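Local coordinates for protein Pgp2 (Campylobacter jejuni subsp. jejuni, PDB 6XJ6) that helps set the helical shape of the cell, binding peptidoglycan through an accessory NTF2-like domain and probably trimming it as an LD-carboxypeptidase of the YkuD family, at residues A[53-62]-A[129-140]; A[73-81]-A[155-163]. All blocks are in the same frame, centred on the assembly; numbering follows the deposited sequence.

Interaction 1: residues A[53-62]-A[129-140]; sequences FEQKEIITGL and DEFKTRGCIALF
Ile59 and Ala138 form a single antiparallel hydrogen-bonded bridge, Ala138 N giving a nearly straight bond to Ile59 O (2.9 Å) and Ile59 N a weak return bond to Ala138 O. Beyond it, Thr60 and Gly61 run close against the turn of 133-136, where Gly61 CA comes within 4.0 Å of Gly135 CA; CA-H...O contacts in both directions, Glu130 CA to Thr60 O and Gly61 CA to Glu130 O, tie this end to the 130-133 loop. At the other end the extended side chain of Gln55, its CG anti to the backbone N (chi1 -164°), lays its amide almost parallel to the Phe140 ring, planes 13° apart. Gln55 OE1 takes the Phe140 N-H on a lone pair in its carbonyl plane (2.9 Å) and a second bond from Asn143 ND2 of helix 141-151. Gln55 NE2 donates to Lys56 O and to a water that in turn donates to Ala138 O, so both ends of the amide are held and its rotation is fixed. Leu139 turns CD2 to Ile58 CG2 (3.8 Å) and CD1 to the Phe53 ring. Back beside Gly61, Leu62 sets CD2 over one face of the Phe131 ring, a CH-pi contact 3.9 Å from its centroid, and against Glu130 CG. Thr133 OG1, placed between its backbone N and carbonyl carbon (chi1 70°), donates to Cys136 O and braces the type I' turn that ends at Cys136, the predicted nucleophile, whose side chain lies about 3 Å from that of His119, the predicted proton donor/acceptor. Around the contact, strand 38-45 pairs with strand 48-56, strand 117-119 runs parallel to strand 137-138 with a backbone hydrogen bond between Trp117 and Ile137, and helix 141-151 brings Phe147 edge-to-face onto Phe53 and against Leu139.

Interaction 2: residues A[73-81]-A[155-163]; sequences KTPVGFYEL and KVFVMTEEK
Phe78 carries CG anti to its backbone N (chi1 -159°) while Phe157 keeps CG beside its own (chi1 -65°), and this brings Phe78 CZ to 3.4 Å from Phe157 CB, with the ring planes oblique to each other at 37°. Met159 CB packs against Phe78 CD1, and its sulfur lies at the edge of the Phe78 ring in a Met-aromatic contact. Glu80 CG meets the edge of the Phe157 ring, and Glu80 OE1 forms a salt bridge to Lys155 NZ (3.3 Å) that a water also spans. On the other face Val158 packs its CB on Tyr79 CB (4.0 Å) and its CG2 on Leu81 CB. Antiparallel hydrogen-bonded pairs at Gly77-Thr160 and Tyr79-Val158 carry the backbone, Tyr79 N reaching Val158 O at 2.7 Å; Leu81 N adds a bond to Val156 O. Near the start of segment 73-81, a water bridges Pro75 O and Thr160 OG1. Tyr79 OH bonds to Asp106 OD2, outside the two segments. The chemistry is thus divided: reciprocal backbone hydrogen bonds fix the strand register, apolar side chains pack on both faces, and the Glu80-Lys155 salt bridge, at an exposed end and shared with water, probably adds only modest electrostatic hold.

The centres of interactions 1 and 2 lie about 13 Å apart within the predicted L,D-transpeptidase catalytic domain, and their segments alternate along the chain: 53-62, 73-81, 129-140, 155-163. Both reach the mixed five-stranded sheet, interaction 2 through strand 156-161 and the outermost strand 77-80, interaction 1 through the opposite outermost strand 48-56, which it joins to the three-stranded sheet through strand 137-138. They meet at Thr74, whose OG1 is 2.7 Å from Gly135 O and 2.8 Å from Gly61 N, both probable hydrogen bonds. Thr74 thereby connects the loop before strand 77-80 to the turn that carries the predicted nucleophile, while Phe78 and Phe157 reach strands 232-240 and 249-260 of the six-stranded antiparallel sheet.

Interaction 1: residues A[53-62]-A[129-140]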
loop_
_atom_site.group_PDB
_atom_site.type_symbol
_atom_site.label_atom_id
_atom_site.label_comp_id
_atom_site.label_asym_id
_atom_site.label_seq_id
_atom_site.Cartn_x
_atom_site.Cartn_y
_atom_site.Cartn_z
ATOM N N PHE A 53 -0.854 15.332 13.204
ATOM C CA PHE A 53 -0.496 14.653 14.437
ATOM C C PHE A 53 0.975 14.274 14.371
ATOM O O PHE A 53 1.509 13.961 13.299
ATOM C CB PHE A 53 -1.345 13.392 14.661
ATOM C CG PHE A 53 -0.952 12.607 15.884
ATOM C CD1 PHE A 53 -1.560 12.850 17.101
ATOM C CD2 PHE A 53 0.021 11.624 15.818
ATOM C CE1 PHE A 53 -1.196 12.149 18.231
ATOM C CE2 PHE A 53 0.388 10.914 16.950
ATOM C CZ PHE A 53 -0.222 11.168 18.150
ATOM N N GLU A 54 1.621 14.300 15.530
ATOM C CA GLU A 54 2.998 13.854 15.627
ATOM C C GLU A 54 3.274 13.383 17.045
ATOM O O GLU A 54 2.864 14.031 18.013
ATOM C CB GLU A 54 3.955 14.994 15.266
ATOM C CG GLU A 54 5.419 14.680 15.486
ATOM C CD GLU A 54 6.286 15.862 15.135
ATOM O OE1 GLU A 54 6.578 16.040 13.937
ATOM O OE2 GLU A 54 6.629 16.641 16.053
ATOM N N GLN A 55 3.971 12.255 17.161
ATOM C CA GLN A 55 4.589 11.888 18.429
ATOM C C GLN A 55 5.996 11.382 18.166
ATOM O O GLN A 55 6.210 10.560 17.270
ATOM C CB GLN A 55 3.804 10.827 19.209
ATOM C CG GLN A 55 4.267 10.760 20.661
ATOM C CD GLN A 55 3.950 9.452 21.348
ATOM O OE1 GLN A 55 2.795 9.161 21.658
ATOM N NE2 GLN A 55 4.984 8.660 21.609
ATOM N N LYS A 56 6.944 11.876 18.953
ATOM C CA LYS A 56 8.311 11.385 18.929
ATOM C C LYS A 56 8.507 10.378 20.060
ATOM O O LYS A 56 7.677 10.246 20.964
ATOM C CB LYS A 56 9.294 12.561 19.020
ATOM C CG LYS A 56 9.063 13.608 17.909
ATOM C CD LYS A 56 10.076 14.750 17.917
ATOM C CE LYS A 56 9.790 15.725 16.778
ATOM N NZ LYS A 56 10.644 16.948 16.817
ATOM N N GLU A 57 9.612 9.637 19.980
ATOM C CA GLU A 57 9.961 8.637 20.993
ATOM C C GLU A 57 8.872 7.569 21.145
ATOM O O GLU A 57 8.557 7.122 22.251
ATOM C CB GLU A 57 10.324 9.295 22.330
ATOM C CG GLU A 57 11.502 10.266 22.206
ATOM C CD GLU A 57 11.872 10.950 23.514
ATOM O OE1 GLU A 57 11.379 10.526 24.579
ATOM O OE2 GLU A 57 12.659 11.920 23.470
ATOM N N ILE A 58 8.293 7.151 20.022
ATOM C CA ILE A 58 7.320 6.063 20.018
ATOM C C ILE A 58 8.034 4.748 20.302
ATOM O O ILE A 58 9.266 4.669 20.239
ATOM C CB ILE A 58 6.568 5.974 18.674
ATOM C CG1 ILE A 58 7.491 5.395 17.590
ATOM C CG2 ILE A 58 6.011 7.335 18.284
ATOM C CD1 ILE A 58 6.888 5.340 16.199
ATOM N N ILE A 59 7.262 3.702 20.583
ATOM C CA ILE A 59 7.777 2.340 20.682
ATOM C C ILE A 59 7.212 1.532 19.522
ATOM O O ILE A 59 5.989 1.373 19.397
ATOM C CB ILE A 59 7.427 1.689 22.030
ATOM C CG1 ILE A 59 8.009 2.499 23.192
ATOM C CG2 ILE A 59 7.940 0.252 22.083
ATOM C CD1 ILE A 59 9.524 2.632 23.172
ATOM N N THR A 60 8.100 1.025 18.675
ATOM C CA THR A 60 7.755 0.031 17.669
ATOM C C THR A 60 8.294 -1.331 18.088
ATOM O O THR A 60 8.983 -1.482 19.104
ATOM C CB THR A 60 8.329 0.403 16.297
ATOM O OG1 THR A 60 9.753 0.232 16.297
ATOM C CG2 THR A 60 8.013 1.844 15.954
ATOM N N GLY A 61 7.972 -2.328 17.275
ATOM C CA GLY A 61 8.596 -3.620 17.385
ATOM C C GLY A 61 10.010 -3.582 16.840
ATOM O O GLY A 61 10.585 -2.531 16.552
ATOM N N LEU A 62 10.567 -4.776 16.671
ATOM C CA LEU A 62 11.975 -4.915 16.348
ATOM C C LEU A 62 12.276 -4.452 14.927
ATOM O O LEU A 62 11.411 -4.427 14.037
ATOM C CB LEU A 62 12.411 -6.372 16.491
ATOM C CG LEU A 62 12.273 -6.996 17.883
ATOM C CD1 LEU A 62 12.861 -8.394 17.885
ATOM C CD2 LEU A 62 12.941 -6.138 18.943
ATOM N N ASP A 129 8.659 -1.949 25.582
ATOM C CA ASP A 129 9.919 -1.855 24.856
ATOM C C ASP A 129 9.726 -2.548 23.515
ATOM O O ASP A 129 8.654 -3.084 23.225
ATOM C CB ASP A 129 11.080 -2.443 25.665
ATOM C CG ASP A 129 10.920 -3.934 25.938
ATOM O OD1 ASP A 129 10.323 -4.654 25.112
ATOM O OD2 ASP A 129 11.397 -4.391 27.002
ATOM N N GLU A 130 10.775 -2.527 22.690
ATOM C CA GLU A 130 10.658 -3.034 21.329
ATOM C C GLU A 130 10.333 -4.521 21.281
ATOM O O GLU A 130 9.881 -5.006 20.236
ATOM C CB GLU A 130 11.938 -2.748 20.541
ATOM C CG GLU A 130 13.195 -3.327 21.175
ATOM C CD GLU A 130 14.441 -3.094 20.343
ATOM O OE1 GLU A 130 14.315 -2.801 19.136
ATOM O OE2 GLU A 130 15.553 -3.206 20.904
ATOM N N PHE A 131 10.528 -5.252 22.378
ATOM C CA PHE A 131 10.220 -6.677 22.400
ATOM C C PHE A 131 8.781 -6.976 22.806
ATOM O O PHE A 131 8.266 -8.045 22.459
ATOM C CB PHE A 131 11.174 -7.409 23.356
ATOM C CG PHE A 131 12.618 -7.311 22.956
ATOM C CD1 PHE A 131 13.154 -8.197 22.040
ATOM C CD2 PHE A 131 13.433 -6.325 23.483
ATOM C CE1 PHE A 131 14.476 -8.105 21.658
ATOM C CE2 PHE A 131 14.756 -6.226 23.103
ATOM C CZ PHE A 131 15.278 -7.118 22.189
ATOM N N LYS A 132 8.112 -6.056 23.502
ATOM C CA LYS A 132 6.821 -6.352 24.115
ATOM C C LYS A 132 5.623 -6.033 23.224
ATOM O O LYS A 132 4.534 -6.575 23.457
ATOM C CB LYS A 132 6.697 -5.592 25.442
ATOM C CG LYS A 132 7.498 -6.243 26.556
ATOM C CD LYS A 132 7.870 -5.275 27.660
ATOM C CE LYS A 132 8.668 -5.982 28.755
ATOM N NZ LYS A 132 9.795 -6.803 28.208
ATOM N N THR A 133 5.787 -5.198 22.208
ATOM C CA THR A 133 4.646 -4.830 21.381
ATOM C C THR A 133 4.289 -5.897 20.360
ATOM O O THR A 133 3.245 -5.774 19.713
ATOM C CB THR A 133 4.897 -3.508 20.637
ATOM O OG1 THR A 133 5.892 -3.700 19.625
ATOM C CG2 THR A 133 5.337 -2.408 21.593
ATOM N N ARG A 134 5.112 -6.934 20.205
ATOM C CA ARG A 134 4.898 -7.961 19.184
ATOM C C ARG A 134 4.681 -7.338 17.805
ATOM O O ARG A 134 3.877 -7.807 16.999
ATOM C CB ARG A 134 3.766 -8.913 19.573
ATOM C CG ARG A 134 4.023 -9.658 20.875
ATOM C CD ARG A 134 3.075 -10.834 21.037
ATOM N NE ARG A 134 1.683 -10.426 20.879
ATOM C CZ ARG A 134 0.673 -11.260 20.644
ATOM N NH1 ARG A 134 0.885 -12.568 20.533
ATOM N NH2 ARG A 134 -0.559 -10.784 20.519
ATOM N N GLY A 135 5.414 -6.262 17.530
ATOM C CA GLY A 135 5.359 -5.595 16.249
ATOM C C GLY A 135 4.381 -4.444 16.170
ATOM O O GLY A 135 4.376 -3.714 15.169
ATOM N N CYS A 136 3.555 -4.256 17.187
ATOM C CA CYS A 136 2.640 -3.132 17.212
ATOM C C CYS A 136 3.395 -1.828 17.460
ATOM O O CYS A 136 4.559 -1.812 17.870
ATOM C CB CYS A 136 1.599 -3.341 18.308
ATOM S SG CYS A 136 0.430 -4.653 17.952
ATOM N N ILE A 137 2.707 -0.722 17.195
ATOM C CA ILE A 137 3.223 0.623 17.416
ATOM C C ILE A 137 2.434 1.215 18.571
ATOM O O ILE A 137 1.200 1.271 18.517
ATOM C CB ILE A 137 3.077 1.486 16.156
ATOM C CG1 ILE A 137 3.884 0.865 15.018
ATOM C CG2 ILE A 137 3.527 2.922 16.434
ATOM C CD1 ILE A 137 3.510 1.394 13.650
ATOM N N ALA A 138 3.137 1.642 19.619
ATOM C CA ALA A 138 2.510 2.166 20.823
ATOM C C ALA A 138 2.707 3.675 20.905
ATOM O O ALA A 138 3.833 4.171 20.789
ATOM C CB ALA A 138 3.093 1.501 22.069
ATOM N N LEU A 139 1.605 4.386 21.113
ATOM C CA LEU A 139 1.599 5.815 21.375
ATOM C C LEU A 139 1.160 6.059 22.810
ATOM O O LEU A 139 0.386 5.283 23.373
ATOM C CB LEU A 139 0.602 6.508 20.446
ATOM C CG LEU A 139 0.895 6.372 18.959
ATOM C CD1 LEU A 139 -0.216 7.016 18.142
ATOM C CD2 LEU A 139 2.232 7.013 18.628
ATOM N N PHE A 140 1.650 7.147 23.403
ATOM C CA PHE A 140 1.273 7.454 24.775
ATOM C C PHE A 140 -0.238 7.627 24.876
ATOM O O PHE A 140 -0.879 8.200 23.988
ATOM C CB PHE A 140 2.002 8.714 25.249
ATOM C CG PHE A 140 3.484 8.524 25.408
ATOM C CD1 PHE A 140 3.977 7.495 26.193
ATOM C CD2 PHE A 140 4.382 9.364 24.775
ATOM C CE1 PHE A 140 5.335 7.309 26.347
ATOM C CE2 PHE A 140 5.744 9.179 24.926
ATOM C CZ PHE A 140 6.220 8.153 25.711
HETATM O O HOH W 1 4.988 5.934 22.474
HETATM O O HOH W 2 13.155 -1.377 17.137
#

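Interaction 2: residues A[73-81]-A[155-163]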
loop_
_atom_site.group_PDB
_atom_site.type_symbol
_atom_site.label_atom_id
_atom_site.label_comp_id
_atom_site.label_asym_id
_atom_site.label_seq_id
_atom_site.Cartn_x
_atom_site.Cartn_y
_atom_site.Cartn_z
ATOM N N LYS A 73 8.806 -8.283 14.837
ATOM C CA LYS A 73 9.179 -7.140 14.024
ATOM C C LYS A 73 7.951 -6.339 13.625
ATOM O O LYS A 73 6.854 -6.880 13.456
ATOM C CB LYS A 73 9.928 -7.602 12.774
ATOM C CG LYS A 73 11.288 -8.201 13.089
ATOM C CD LYS A 73 11.893 -8.912 11.901
ATOM C CE LYS A 73 13.250 -9.504 12.267
ATOM N NZ LYS A 73 13.818 -10.341 11.174
ATOM N N THR A 74 8.152 -5.023 13.475
ATOM C CA THR A 74 7.123 -4.185 12.871
ATOM C C THR A 74 7.279 -4.210 11.351
ATOM O O THR A 74 8.384 -3.968 10.844
ATOM C CB THR A 74 7.235 -2.758 13.387
ATOM O OG1 THR A 74 6.872 -2.730 14.773
ATOM C CG2 THR A 74 6.313 -1.811 12.620
ATOM N N PRO A 75 6.220 -4.510 10.604
ATOM C CA PRO A 75 6.353 -4.576 9.144
ATOM C C PRO A 75 6.648 -3.230 8.501
ATOM O O PRO A 75 6.145 -2.179 8.914
ATOM C CB PRO A 75 5.008 -5.137 8.667
ATOM C CG PRO A 75 4.090 -5.050 9.797
ATOM C CD PRO A 75 4.863 -4.847 11.064
ATOM N N VAL A 76 7.467 -3.298 7.463
ATOM C CA VAL A 76 7.818 -2.169 6.615
ATOM C C VAL A 76 6.998 -2.281 5.338
ATOM O O VAL A 76 6.905 -3.363 4.744
ATOM C CB VAL A 76 9.326 -2.201 6.315
ATOM C CG1 VAL A 76 9.717 -1.186 5.257
ATOM C CG2 VAL A 76 10.110 -1.987 7.602
ATOM N N GLY A 77 6.387 -1.178 4.919
ATOM C CA GLY A 77 5.614 -1.179 3.696
ATOM C C GLY A 77 4.458 -0.206 3.783
ATOM O O GLY A 77 4.484 0.740 4.565
ATOM N N PHE A 78 3.447 -0.474 2.958
ATOM C CA PHE A 78 2.271 0.379 2.847
ATOM C C PHE A 78 1.037 -0.470 3.100
ATOM O O PHE A 78 0.830 -1.486 2.422
ATOM C CB PHE A 78 2.206 1.045 1.468
ATOM C CG PHE A 78 1.349 2.274 1.432
ATOM C CD1 PHE A 78 1.891 3.522 1.685
ATOM C CD2 PHE A 78 0.003 2.185 1.132
ATOM C CE1 PHE A 78 1.104 4.657 1.638
ATOM C CE2 PHE A 78 -0.786 3.318 1.088
ATOM C CZ PHE A 78 -0.232 4.554 1.349
ATOM N N TYR A 79 0.227 -0.041 4.065
ATOM C CA TYR A 79 -0.910 -0.779 4.590
ATOM C C TYR A 79 -2.090 0.177 4.731
ATOM O O TYR A 79 -2.018 1.356 4.362
ATOM C CB TYR A 79 -0.538 -1.431 5.934
ATOM C CG TYR A 79 0.574 -2.433 5.789
ATOM C CD1 TYR A 79 1.903 -2.052 5.933
ATOM C CD2 TYR A 79 0.300 -3.749 5.463
ATOM C CE1 TYR A 79 2.926 -2.952 5.762
ATOM C CE2 TYR A 79 1.319 -4.666 5.298
ATOM C CZ TYR A 79 2.629 -4.262 5.443
ATOM O OH TYR A 79 3.639 -5.163 5.253
ATOM N N GLU A 80 -3.186 -0.341 5.265
ATOM C CA GLU A 80 -4.346 0.461 5.608
ATOM C C GLU A 80 -4.636 0.311 7.091
ATOM O O GLU A 80 -4.237 -0.672 7.727
ATOM C CB GLU A 80 -5.563 0.046 4.784
ATOM C CG GLU A 80 -5.311 0.119 3.306
ATOM C CD GLU A 80 -6.399 -0.534 2.519
ATOM O OE1 GLU A 80 -7.511 0.028 2.499
ATOM O OE2 GLU A 80 -6.147 -1.623 1.951
ATOM N N LEU A 81 -5.333 1.305 7.635
ATOM C CA LEU A 81 -5.710 1.323 9.041
ATOM C C LEU A 81 -7.219 1.174 9.181
ATOM O O LEU A 81 -7.988 1.867 8.501
ATOM C CB LEU A 81 -5.271 2.622 9.712
ATOM C CG LEU A 81 -5.241 2.565 11.238
ATOM C CD1 LEU A 81 -4.135 1.652 11.738
ATOM C CD2 LEU A 81 -5.066 3.969 11.791
ATOM N N LYS A 155 -10.439 7.840 5.147
ATOM C CA LYS A 155 -9.661 6.780 4.520
ATOM C C LYS A 155 -8.214 6.951 4.960
ATOM O O LYS A 155 -7.581 7.966 4.649
ATOM C CB LYS A 155 -9.769 6.886 3.001
ATOM C CG LYS A 155 -9.022 5.802 2.231
ATOM C CD LYS A 155 -9.649 4.431 2.433
ATOM C CE LYS A 155 -9.071 3.403 1.466
ATOM N NZ LYS A 155 -9.809 2.106 1.512
ATOM N N VAL A 156 -7.688 5.965 5.686
ATOM C CA VAL A 156 -6.418 6.094 6.387
ATOM C C VAL A 156 -5.469 4.998 5.934
ATOM O O VAL A 156 -5.774 3.800 6.055
ATOM C CB VAL A 156 -6.599 6.062 7.913
ATOM C CG1 VAL A 156 -5.274 6.308 8.611
ATOM C CG2 VAL A 156 -7.622 7.115 8.333
ATOM N N PHE A 157 -4.315 5.409 5.429
ATOM C CA PHE A 157 -3.247 4.502 5.054
ATOM C C PHE A 157 -2.126 4.532 6.084
ATOM O O PHE A 157 -1.986 5.473 6.875
ATOM C CB PHE A 157 -2.707 4.873 3.670
ATOM C CG PHE A 157 -3.705 4.689 2.583
ATOM C CD1 PHE A 157 -4.154 3.423 2.255
ATOM C CD2 PHE A 157 -4.218 5.774 1.890
ATOM C CE1 PHE A 157 -5.087 3.242 1.260
ATOM C CE2 PHE A 157 -5.146 5.594 0.888
ATOM C CZ PHE A 157 -5.588 4.335 0.573
ATOM N N VAL A 158 -1.316 3.476 6.052
ATOM C CA VAL A 158 -0.233 3.254 6.994
ATOM C C VAL A 158 1.026 3.052 6.171
ATOM O O VAL A 158 1.101 2.117 5.367
ATOM C CB VAL A 158 -0.513 2.021 7.868
ATOM C CG1 VAL A 158 0.700 1.614 8.705
ATOM C CG2 VAL A 158 -1.721 2.292 8.745
ATOM N N MET A 159 2.002 3.926 6.364
ATOM C CA MET A 159 3.254 3.889 5.630
ATOM C C MET A 159 4.352 3.781 6.676
ATOM O O MET A 159 4.543 4.697 7.477
ATOM C CB MET A 159 3.391 5.158 4.791
ATOM C CG MET A 159 4.671 5.254 4.006
ATOM S SD MET A 159 4.631 6.694 2.929
ATOM C CE MET A 159 6.340 6.756 2.413
ATOM N N THR A 160 5.042 2.644 6.703
ATOM C CA THR A 160 6.055 2.381 7.714
ATOM C C THR A 160 7.408 2.183 7.054
ATOM O O THR A 160 7.579 1.278 6.228
ATOM C CB THR A 160 5.671 1.184 8.570
ATOM O OG1 THR A 160 4.393 1.460 9.157
ATOM C CG2 THR A 160 6.700 0.953 9.664
ATOM N N GLU A 161 8.349 3.043 7.421
ATOM C CA GLU A 161 9.726 3.020 6.959
ATOM C C GLU A 161 10.610 2.329 7.986
ATOM O O GLU A 161 10.366 2.394 9.194
ATOM C CB GLU A 161 10.254 4.449 6.802
ATOM C CG GLU A 161 9.481 5.293 5.839
ATOM C CD GLU A 161 9.906 6.745 5.846
ATOM O OE1 GLU A 161 10.350 7.262 6.896
ATOM O OE2 GLU A 161 9.774 7.390 4.785
ATOM N N GLU A 162 11.678 1.701 7.497
ATOM C CA GLU A 162 12.674 1.129 8.394
ATOM C C GLU A 162 13.663 2.190 8.853
ATOM O O GLU A 162 13.845 2.413 10.053
ATOM C CB GLU A 162 13.420 0.001 7.684
ATOM C CG GLU A 162 14.483 -0.681 8.514
ATOM C CD GLU A 162 13.927 -1.663 9.516
ATOM O OE1 GLU A 162 14.742 -2.211 10.284
ATOM O OE2 GLU A 162 12.700 -1.871 9.529
ATOM N N LYS A 163 14.335 2.837 7.902
ATOM C CA LYS A 163 15.348 3.833 8.221
ATOM C C LYS A 163 15.299 4.957 7.202
ATOM O O LYS A 163 15.076 6.117 7.560
ATOM C CB LYS A 163 16.742 3.202 8.228
ATOM C CG LYS A 163 17.866 4.169 8.537
ATOM C CD LYS A 163 19.216 3.493 8.388
ATOM C CE LYS A 163 20.355 4.438 8.728
ATOM N NZ LYS A 163 20.412 4.729 10.188
HETATM O O HOH W 3 3.738 -1.095 9.927
HETATM O O HOH W 4 -8.799 1.593 3.960
HETATM O O HOH W 5 -8.923 3.349 6.156
#